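Local coordinates for protein GTPase HflX (Sulfolobus solfataricus P2, PDB 2QTF) that hydrolyses GTP specifically and associates with the 50S ribosomal subunit, with a possible role in protein synthesis or ribosome biogenesis, at residues R226-V231 against Q350-L355; E108-K113 against P242-A247; A4-S9 against E15-V20. All blocks are in the same frame, centred on the assembly; numbering follows the deposited sequence.

Contact 1: R226-V231 against Q350-L355; sequences RKIMLV and QLATQL
The hydroxyl of Thr353 is the polar atom about which this contact gathers: OG1 is hydrogen-bonded back along its own helix to the carbonyl oxygen of Tyr349, while Arg226 NE comes to within 3.1 Å of Thr353 OG1 from the strand. The arginine chain runs extended from CG to NE (chi2 -174°) and meets the threonine side chain at about a right angle, and its guanidinium lies over the backbone of Thr353. Thr353 CA sits 3.8 Å above the guanidinium plane, over its centre, and the methyl CG2 of Thr353 is 3.6 Å from Arg226 NH2. Much of the grip is therefore CH packing against one face of a flat cation. Deeper in, Ile228 meets the helix with its long branch. CG1 is placed beside the backbone N (chi1 -61°), which brings it to 3.7 Å from Ala352 CB, with Ile228 CD1 at 3.8 Å from the same methyl. The small alanine lets the backbones approach to 7.1 Å between Ile228 CA and Ala352 CA. A serine in place of Arg226 would probably leave the backbone around Thr353 without its flat cover and open a gap beside Ala352, where Arg226 CD now lies. The helix end crosses the strand nearly at right angles (97°). Strand 226-232 runs between strands 218-223 and 181-185 of the G-domain sheet, where Ile228 also touches Ile223 and Ile182, and the C-terminal helix 341-355 reaches the sheet again through Leu351, which packs on Ile182.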
loop_
_atom_site.group_PDB
_atom_site.type_symbol
_atom_site.label_atom_id
_atom_site.label_comp_id
_atom_site.label_asym_id
_atom_site.label_seq_id
_atom_site.Cartn_x
_atom_site.Cartn_y
_atom_site.Cartn_z
ATOM N N ARG A 226 26.518 7.369 -10.077
ATOM C CA ARG A 226 26.161 6.240 -9.199
ATOM C C ARG A 226 24.863 5.660 -9.622
ATOM O O ARG A 226 23.950 6.391 -10.063
ATOM C CB ARG A 226 26.035 6.667 -7.753
ATOM C CG ARG A 226 27.378 6.924 -7.167
ATOM C CD ARG A 226 27.240 7.196 -5.695
ATOM N NE ARG A 226 28.460 7.860 -5.234
ATOM C CZ ARG A 226 29.496 7.217 -4.736
ATOM N NH1 ARG A 226 29.439 5.894 -4.611
ATOM N NH2 ARG A 226 30.571 7.891 -4.348
ATOM N N LYS A 227 24.753 4.345 -9.476
ATOM C CA LYS A 227 23.524 3.655 -9.817
ATOM C C LYS A 227 22.850 3.336 -8.463
ATOM O O LYS A 227 23.558 2.898 -7.551
ATOM C CB LYS A 227 23.911 2.436 -10.673
ATOM C CG LYS A 227 22.806 1.489 -11.011
ATOM C CD LYS A 227 23.223 0.417 -12.125
ATOM C CE LYS A 227 22.046 -0.624 -12.337
ATOM N NZ LYS A 227 22.441 -1.832 -13.167
ATOM N N ILE A 228 21.536 3.646 -8.296
ATOM C CA ILE A 228 20.788 3.470 -7.031
ATOM C C ILE A 228 19.530 2.688 -7.307
ATOM O O ILE A 228 18.858 2.988 -8.301
ATOM C CB ILE A 228 20.398 4.841 -6.388
ATOM C CG1 ILE A 228 21.695 5.604 -6.073
ATOM C CG2 ILE A 228 19.542 4.693 -5.128
ATOM C CD1 ILE A 228 21.752 7.040 -6.561
ATOM N N MET A 229 19.268 1.679 -6.480
ATOM C CA MET A 229 18.050 0.826 -6.595
ATOM C C MET A 229 16.908 1.464 -5.737
ATOM O O MET A 229 17.012 1.546 -4.502
ATOM C CB MET A 229 18.338 -0.620 -6.119
ATOM C CG MET A 229 17.077 -1.577 -6.303
ATOM S SD MET A 229 16.523 -1.610 -7.993
ATOM C CE MET A 229 17.626 -2.681 -8.876
ATOM N N LEU A 230 15.879 1.962 -6.394
ATOM C CA LEU A 230 14.738 2.457 -5.647
ATOM C C LEU A 230 13.716 1.355 -5.502
ATOM O O LEU A 230 13.446 0.639 -6.489
ATOM C CB LEU A 230 14.062 3.627 -6.292
ATOM C CG LEU A 230 14.856 4.903 -6.542
ATOM C CD1 LEU A 230 13.879 5.911 -7.320
ATOM C CD2 LEU A 230 15.322 5.517 -5.214
ATOM N N VAL A 231 13.151 1.235 -4.280
ATOM C CA VAL A 231 12.330 0.079 -3.967
ATOM C C VAL A 231 10.930 0.602 -3.460
ATOM O O VAL A 231 10.854 1.405 -2.548
ATOM C CB VAL A 231 13.020 -0.824 -2.938
ATOM C CG1 VAL A 231 12.059 -1.925 -2.389
ATOM C CG2 VAL A 231 14.400 -1.475 -3.442
ATOM N N GLN A 350 23.810 12.024 -2.173
ATOM C CA GLN A 350 24.715 12.139 -1.043
ATOM C C GLN A 350 24.524 10.942 -0.106
ATOM O O GLN A 350 25.450 10.461 0.519
ATOM C CB GLN A 350 24.405 13.377 -0.219
ATOM C CG GLN A 350 24.752 14.792 -0.801
ATOM C CD GLN A 350 23.954 15.946 -0.074
ATOM O OE1 GLN A 350 23.724 15.884 1.165
ATOM N NE2 GLN A 350 23.508 16.963 -0.854
ATOM N N LEU A 351 23.283 10.464 0.014
ATOM C CA LEU A 351 23.020 9.261 0.864
ATOM C C LEU A 351 23.734 8.074 0.239
ATOM O O LEU A 351 24.372 7.284 0.928
ATOM C CB LEU A 351 21.490 9.031 0.910
ATOM C CG LEU A 351 20.910 7.787 1.629
ATOM C CD1 LEU A 351 21.503 7.651 3.037
ATOM C CD2 LEU A 351 19.331 8.128 1.654
ATOM N N ALA A 352 23.634 7.954 -1.068
ATOM C CA ALA A 352 24.197 6.814 -1.824
ATOM C C ALA A 352 25.751 6.803 -1.693
ATOM O O ALA A 352 26.384 5.752 -1.451
ATOM C CB ALA A 352 23.741 6.797 -3.281
ATOM N N THR A 353 26.326 7.995 -1.718
ATOM C CA THR A 353 27.754 8.218 -1.427
ATOM C C THR A 353 28.082 7.863 0.019
ATOM O O THR A 353 29.018 7.093 0.250
ATOM C CB THR A 353 28.134 9.719 -1.685
ATOM O OG1 THR A 353 27.805 10.010 -3.056
ATOM C CG2 THR A 353 29.627 9.911 -1.488
ATOM N N GLN A 354 27.334 8.398 0.996
ATOM C CA GLN A 354 27.531 7.940 2.364
ATOM C C GLN A 354 27.503 6.396 2.575
ATOM O O GLN A 354 28.387 5.822 3.272
ATOM C CB GLN A 354 26.608 8.652 3.322
ATOM C CG GLN A 354 26.603 8.052 4.719
ATOM C CD GLN A 354 25.642 8.794 5.636
ATOM O OE1 GLN A 354 25.689 10.021 5.741
ATOM N NE2 GLN A 354 24.769 8.059 6.303
ATOM N N LEU A 355 26.539 5.722 1.951
ATOM C CA LEU A 355 26.426 4.311 2.089
ATOM C C LEU A 355 27.660 3.635 1.501
ATOM O O LEU A 355 28.151 2.666 2.069
ATOM C CB LEU A 355 25.172 3.793 1.385
ATOM C CG LEU A 355 23.881 4.257 2.125
ATOM C CD1 LEU A 355 22.687 3.991 1.235
ATOM C CD2 LEU A 355 23.795 3.575 3.521
#

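Contact 2: E108-K113 against P242-A247; sequences ELARLK and PQIVDA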
loop_
_atom_site.group_PDB
_atom_site.type_symbol
_atom_site.label_atom_id
_atom_site.label_comp_id
_atom_site.label_asym_id
_atom_site.label_seq_id
_atom_site.Cartn_x
_atom_site.Cartn_y
_atom_site.Cartn_z
ATOM N N GLU A 108 -0.899 -15.959 0.527
ATOM C CA GLU A 108 -1.669 -17.032 -0.031
ATOM C C GLU A 108 -2.521 -17.712 1.103
ATOM O O GLU A 108 -3.683 -18.116 0.879
ATOM C CB GLU A 108 -0.744 -18.129 -0.587
ATOM C CG GLU A 108 -1.773 -19.204 -1.192
ATOM C CD GLU A 108 -1.163 -20.350 -1.845
ATOM O OE1 GLU A 108 -1.980 -21.108 -2.463
ATOM O OE2 GLU A 108 0.109 -20.486 -1.736
ATOM N N LEU A 109 -1.906 -17.864 2.263
ATOM C CA LEU A 109 -2.599 -18.405 3.499
ATOM C C LEU A 109 -3.859 -17.559 3.804
ATOM O O LEU A 109 -4.959 -18.085 3.960
ATOM C CB LEU A 109 -1.612 -18.360 4.701
ATOM C CG LEU A 109 -2.295 -18.883 6.029
ATOM C CD1 LEU A 109 -2.827 -20.381 5.866
ATOM C CD2 LEU A 109 -1.280 -18.765 7.169
ATOM N N ALA A 110 -3.715 -16.237 3.837
ATOM C CA ALA A 110 -4.872 -15.357 4.077
ATOM C C ALA A 110 -5.943 -15.458 2.985
ATOM O O ALA A 110 -7.170 -15.398 3.264
ATOM C CB ALA A 110 -4.419 -13.890 4.276
ATOM N N ARG A 111 -5.513 -15.511 1.708
ATOM C CA ARG A 111 -6.518 -15.716 0.604
ATOM C C ARG A 111 -7.283 -17.064 0.765
ATOM O O ARG A 111 -8.490 -17.137 0.548
ATOM C CB ARG A 111 -5.766 -15.669 -0.735
ATOM C CG ARG A 111 -5.348 -14.245 -1.126
ATOM C CD ARG A 111 -4.440 -14.277 -2.449
ATOM N NE ARG A 111 -4.368 -12.932 -3.005
ATOM C CZ ARG A 111 -3.530 -12.598 -3.984
ATOM N NH1 ARG A 111 -2.612 -13.485 -4.407
ATOM N NH2 ARG A 111 -3.698 -11.456 -4.570
ATOM N N LEU A 112 -6.576 -18.158 1.009
ATOM C CA LEU A 112 -7.211 -19.471 1.238
ATOM C C LEU A 112 -8.174 -19.448 2.375
ATOM O O LEU A 112 -9.301 -20.006 2.266
ATOM C CB LEU A 112 -6.146 -20.548 1.516
ATOM C CG LEU A 112 -5.277 -20.853 0.273
ATOM C CD1 LEU A 112 -4.155 -21.793 0.614
ATOM C CD2 LEU A 112 -6.141 -21.402 -0.934
ATOM N N LYS A 113 -7.756 -18.874 3.492
ATOM C CA LYS A 113 -8.658 -18.800 4.693
ATOM C C LYS A 113 -9.891 -17.970 4.354
ATOM O O LYS A 113 -11.005 -18.319 4.782
ATOM C CB LYS A 113 -7.911 -18.156 5.880
ATOM C CG LYS A 113 -6.948 -19.236 6.494
ATOM C CD LYS A 113 -6.330 -18.693 7.771
ATOM C CE LYS A 113 -5.809 -19.883 8.630
ATOM N NZ LYS A 113 -5.549 -19.442 10.063
ATOM N N PRO A 242 -8.154 -7.487 10.805
ATOM C CA PRO A 242 -7.357 -8.428 11.608
ATOM C C PRO A 242 -6.925 -9.652 10.880
ATOM O O PRO A 242 -5.903 -10.179 11.172
ATOM C CB PRO A 242 -8.349 -8.845 12.765
ATOM C CG PRO A 242 -9.678 -8.486 12.267
ATOM C CD PRO A 242 -9.496 -7.235 11.376
ATOM N N GLN A 243 -7.743 -10.169 9.965
ATOM C CA GLN A 243 -7.449 -11.403 9.166
ATOM C C GLN A 243 -6.138 -11.270 8.383
ATOM O O GLN A 243 -5.550 -12.320 8.025
ATOM C CB GLN A 243 -8.490 -11.616 7.960
ATOM C CG GLN A 243 -9.914 -11.897 8.275
ATOM C CD GLN A 243 -10.787 -10.647 8.464
ATOM O OE1 GLN A 243 -10.390 -9.607 9.090
ATOM N NE2 GLN A 243 -12.019 -10.757 7.979
ATOM N N ILE A 244 -5.767 -10.035 8.016
ATOM C CA ILE A 244 -4.602 -9.869 7.091
ATOM C C ILE A 244 -3.426 -9.163 7.749
ATOM O O ILE A 244 -2.511 -8.735 7.098
ATOM C CB ILE A 244 -4.986 -9.199 5.705
ATOM C CG1 ILE A 244 -5.514 -7.774 5.883
ATOM C CG2 ILE A 244 -6.095 -10.076 5.078
ATOM C CD1 ILE A 244 -5.858 -7.039 4.556
ATOM N N VAL A 245 -3.493 -9.031 9.081
ATOM C CA VAL A 245 -2.432 -8.269 9.784
ATOM C C VAL A 245 -1.158 -9.005 9.655
ATOM O O VAL A 245 -0.149 -8.360 9.436
ATOM C CB VAL A 245 -2.813 -8.069 11.281
ATOM C CG1 VAL A 245 -1.530 -7.784 12.147
ATOM C CG2 VAL A 245 -3.763 -6.947 11.406
ATOM N N ASP A 246 -1.109 -10.341 9.719
ATOM C CA ASP A 246 0.192 -10.941 9.539
ATOM C C ASP A 246 0.756 -10.828 8.112
ATOM O O ASP A 246 1.965 -10.657 7.950
ATOM C CB ASP A 246 0.256 -12.444 9.761
ATOM C CG ASP A 246 0.115 -12.843 11.278
ATOM O OD1 ASP A 246 0.274 -12.007 12.179
ATOM O OD2 ASP A 246 -0.166 -14.010 11.462
ATOM N N ALA A 247 -0.100 -11.039 7.102
ATOM C CA ALA A 247 0.393 -10.812 5.760
ATOM C C ALA A 247 0.937 -9.387 5.615
ATOM O O ALA A 247 1.933 -9.184 4.887
ATOM C CB ALA A 247 -0.709 -11.073 4.746
#
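The flat group met here is the peptide linking Gln243 to Ile244, and two methyl groups lie on the same side of its plane: Ala110 CB, from the facing helix, and CG2 of Ile244 itself. The alanine methyl is 4.2 Å from Gln243 O, but it stands well off the peptide plane and beyond the oxygen, with a C-O-CB angle of about 133°, so this is loose van der Waals packing against the carbonyl end. Ala110 CB is likewise 4.2 Å from Ile244 CG2. The isoleucine torsion places this methyl: with CG1 at chi1 63°, between the backbone N and the carbonyl carbon, CG2 falls beside the backbone N and hangs beneath the peptide within range of the alanine. The end of the side chain leads away from helix 101-121, and the isoleucine also packs on Leu90 and Leu91 of helix 86-97. Ala247, one turn further on, turns its methyl toward the same spot, 4.7 Å from CB to CB of Ala110. The side chain of Gln243 leads off at the edge of the contact, to Tyr114. Only 85 Å² is buried in all, and the small side chain of Ala110 lets its CA come to 6.3 Å from Ile244 CA. On its far side helix 101-121 is backed by helix 145-164, through the salt bridge of Glu108 with Arg152 and the packing of Leu112. Ile244 occupies the N-cap position of helix 245-253, which follows the predicted GTP-binding residues Asp232 to Gly235. This is an interdomain contact of HflX, setting the probable switch II helix of the G domain against the helical middle region.

Contact 3: A4-S9 against E15-V20; sequences AALFVS and EAIALV
Leu6 reaches across from the strand and divides its two methyls between successive turns of the helix. Leu6 CB points toward the helix, and CG lies opposite the backbone N (chi1 172°). CD2 then lodges 4.1 Å from Ala16 CB and equally 4.1 Å from Ile17 CG1, the leucine and isoleucine side chains meeting at about a right angle. CD1 turns to the next turn, 4.1 Å from Val20 CG2, where leucine and valine slide past each other pointing in opposite directions. Flanking this centre, Val8 presses CG2 onto Ala16 CB at 3.6 Å, the tightest approach of the contact, and Ala4 CB touches Val20 CG1 at 4.3 Å. Ala4 and Leu6 of the strand, and Val8 just past its end, all point toward the helix, where Ala16, Ile17 and Val20 receive them along one apolar stripe. Val20 also packs on Ile61 and Val27 of the flanking strands, so the interface extends across the sheet. The helix runs back roughly antiparallel to the strand, at 150°. That is the hallmark of a beta-alpha-beta crossover: strand 2-7, helix 13-22 and the parallel strand 25-31 open the N-terminal alpha/beta domain.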
loop_
_atom_site.group_PDB
_atom_site.type_symbol
_atom_site.label_atom_id
_atom_site.label_comp_id
_atom_site.label_asym_id
_atom_site.label_seq_id
_atom_site.Cartn_x
_atom_site.Cartn_y
_atom_site.Cartn_z
ATOM N N ALA A 4 -11.143 -0.259 -12.869
ATOM C CA ALA A 4 -12.048 -0.775 -11.831
ATOM C C ALA A 4 -13.251 0.155 -11.736
ATOM O O ALA A 4 -13.097 1.401 -11.918
ATOM C CB ALA A 4 -11.345 -0.850 -10.466
ATOM N N ALA A 5 -14.403 -0.436 -11.415
ATOM C CA ALA A 5 -15.551 0.307 -10.885
ATOM C C ALA A 5 -15.470 0.201 -9.333
ATOM O O ALA A 5 -15.435 -0.933 -8.822
ATOM C CB ALA A 5 -16.926 -0.363 -11.381
ATOM N N LEU A 6 -15.437 1.334 -8.608
ATOM C CA LEU A 6 -15.234 1.302 -7.125
ATOM C C LEU A 6 -16.540 1.725 -6.417
ATOM O O LEU A 6 -17.066 2.787 -6.707
ATOM C CB LEU A 6 -14.065 2.229 -6.743
ATOM C CG LEU A 6 -13.808 2.495 -5.247
ATOM C CD1 LEU A 6 -13.397 1.182 -4.559
ATOM C CD2 LEU A 6 -12.728 3.669 -5.123
ATOM N N PHE A 7 -17.042 0.905 -5.502
ATOM C CA PHE A 7 -18.061 1.321 -4.551
ATOM C C PHE A 7 -17.471 1.592 -3.210
ATOM O O PHE A 7 -16.827 0.687 -2.604
ATOM C CB PHE A 7 -19.114 0.196 -4.397
ATOM C CG PHE A 7 -19.916 0.003 -5.630
ATOM C CD1 PHE A 7 -21.234 0.459 -5.680
ATOM C CD2 PHE A 7 -19.326 -0.514 -6.796
ATOM C CE1 PHE A 7 -21.970 0.292 -6.846
ATOM C CE2 PHE A 7 -20.049 -0.650 -7.982
ATOM C CZ PHE A 7 -21.404 -0.235 -7.990
ATOM N N VAL A 8 -17.707 2.800 -2.693
ATOM C CA VAL A 8 -17.042 3.252 -1.456
ATOM C C VAL A 8 -17.851 4.400 -0.802
ATOM O O VAL A 8 -18.398 5.226 -1.533
ATOM C CB VAL A 8 -15.543 3.735 -1.776
ATOM C CG1 VAL A 8 -15.519 4.910 -2.732
ATOM C CG2 VAL A 8 -14.736 4.079 -0.529
ATOM N N SER A 9 -17.864 4.492 0.519
ATOM C CA SER A 9 -18.537 5.640 1.209
ATOM C C SER A 9 -17.715 6.928 0.979
ATOM O O SER A 9 -16.475 6.873 0.679
ATOM C CB SER A 9 -18.546 5.342 2.697
ATOM O OG SER A 9 -17.195 5.484 3.197
ATOM N N GLU A 15 -9.080 7.613 0.504
ATOM C CA GLU A 15 -8.199 6.507 0.937
ATOM C C GLU A 15 -8.335 5.281 -0.004
ATOM O O GLU A 15 -7.329 4.717 -0.466
ATOM C CB GLU A 15 -8.534 6.073 2.370
ATOM C CG GLU A 15 -7.440 5.171 2.978
ATOM C CD GLU A 15 -6.337 5.983 3.688
ATOM O OE1 GLU A 15 -6.339 7.264 3.677
ATOM O OE2 GLU A 15 -5.445 5.337 4.249
ATOM N N ALA A 16 -9.588 4.853 -0.268
ATOM C CA ALA A 16 -9.820 3.742 -1.218
ATOM C C ALA A 16 -9.268 3.945 -2.633
ATOM O O ALA A 16 -8.758 3.045 -3.284
ATOM C CB ALA A 16 -11.327 3.393 -1.274
ATOM N N ILE A 17 -9.415 5.128 -3.178
ATOM C CA ILE A 17 -8.777 5.428 -4.446
ATOM C C ILE A 17 -7.260 5.151 -4.473
ATOM O O ILE A 17 -6.724 4.493 -5.408
ATOM C CB ILE A 17 -9.039 6.903 -4.883
ATOM C CG1 ILE A 17 -10.513 7.066 -5.339
ATOM C CG2 ILE A 17 -8.126 7.262 -6.109
ATOM C CD1 ILE A 17 -10.928 8.565 -5.332
ATOM N N ALA A 18 -6.608 5.641 -3.460
ATOM C CA ALA A 18 -5.132 5.490 -3.346
ATOM C C ALA A 18 -4.808 4.017 -3.074
ATOM O O ALA A 18 -3.873 3.507 -3.625
ATOM C CB ALA A 18 -4.608 6.449 -2.177
ATOM N N LEU A 19 -5.612 3.281 -2.302
ATOM C CA LEU A 19 -5.456 1.766 -2.225
ATOM C C LEU A 19 -5.648 1.018 -3.589
ATOM O O LEU A 19 -4.896 0.081 -3.962
ATOM C CB LEU A 19 -6.380 1.209 -1.172
ATOM C CG LEU A 19 -6.097 1.723 0.249
ATOM C CD1 LEU A 19 -7.212 1.401 1.196
ATOM C CD2 LEU A 19 -4.697 1.110 0.796
ATOM N N VAL A 20 -6.717 1.357 -4.317
ATOM C CA VAL A 20 -6.948 0.697 -5.599
ATOM C C VAL A 20 -5.804 0.985 -6.563
ATOM O O VAL A 20 -5.393 0.069 -7.318
ATOM C CB VAL A 20 -8.331 1.166 -6.191
ATOM C CG1 VAL A 20 -8.528 0.714 -7.676
ATOM C CG2 VAL A 20 -9.425 0.673 -5.263
#

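How the contacts relate
From the N terminus, contact 3 closes first, over a short connection of five residues, and completes the packing of strand 2-7 on helix 13-22 before the chain enters the other two. Contact 2 opens later, on helix 101-121, and closes beyond strand 226-232, on the start of helix 245-253. Contact 1 has by then opened on that strand and closes only at the end of the C-terminal helix, so the two cross. Contact 3 is thus internal to the N-terminal domain, contact 1 internal to the G domain, and contact 2 bridges the middle region and the G domain. Contacts 1 and 3 lie on opposite sides of the chain's centre, their own centres 34 Å apart.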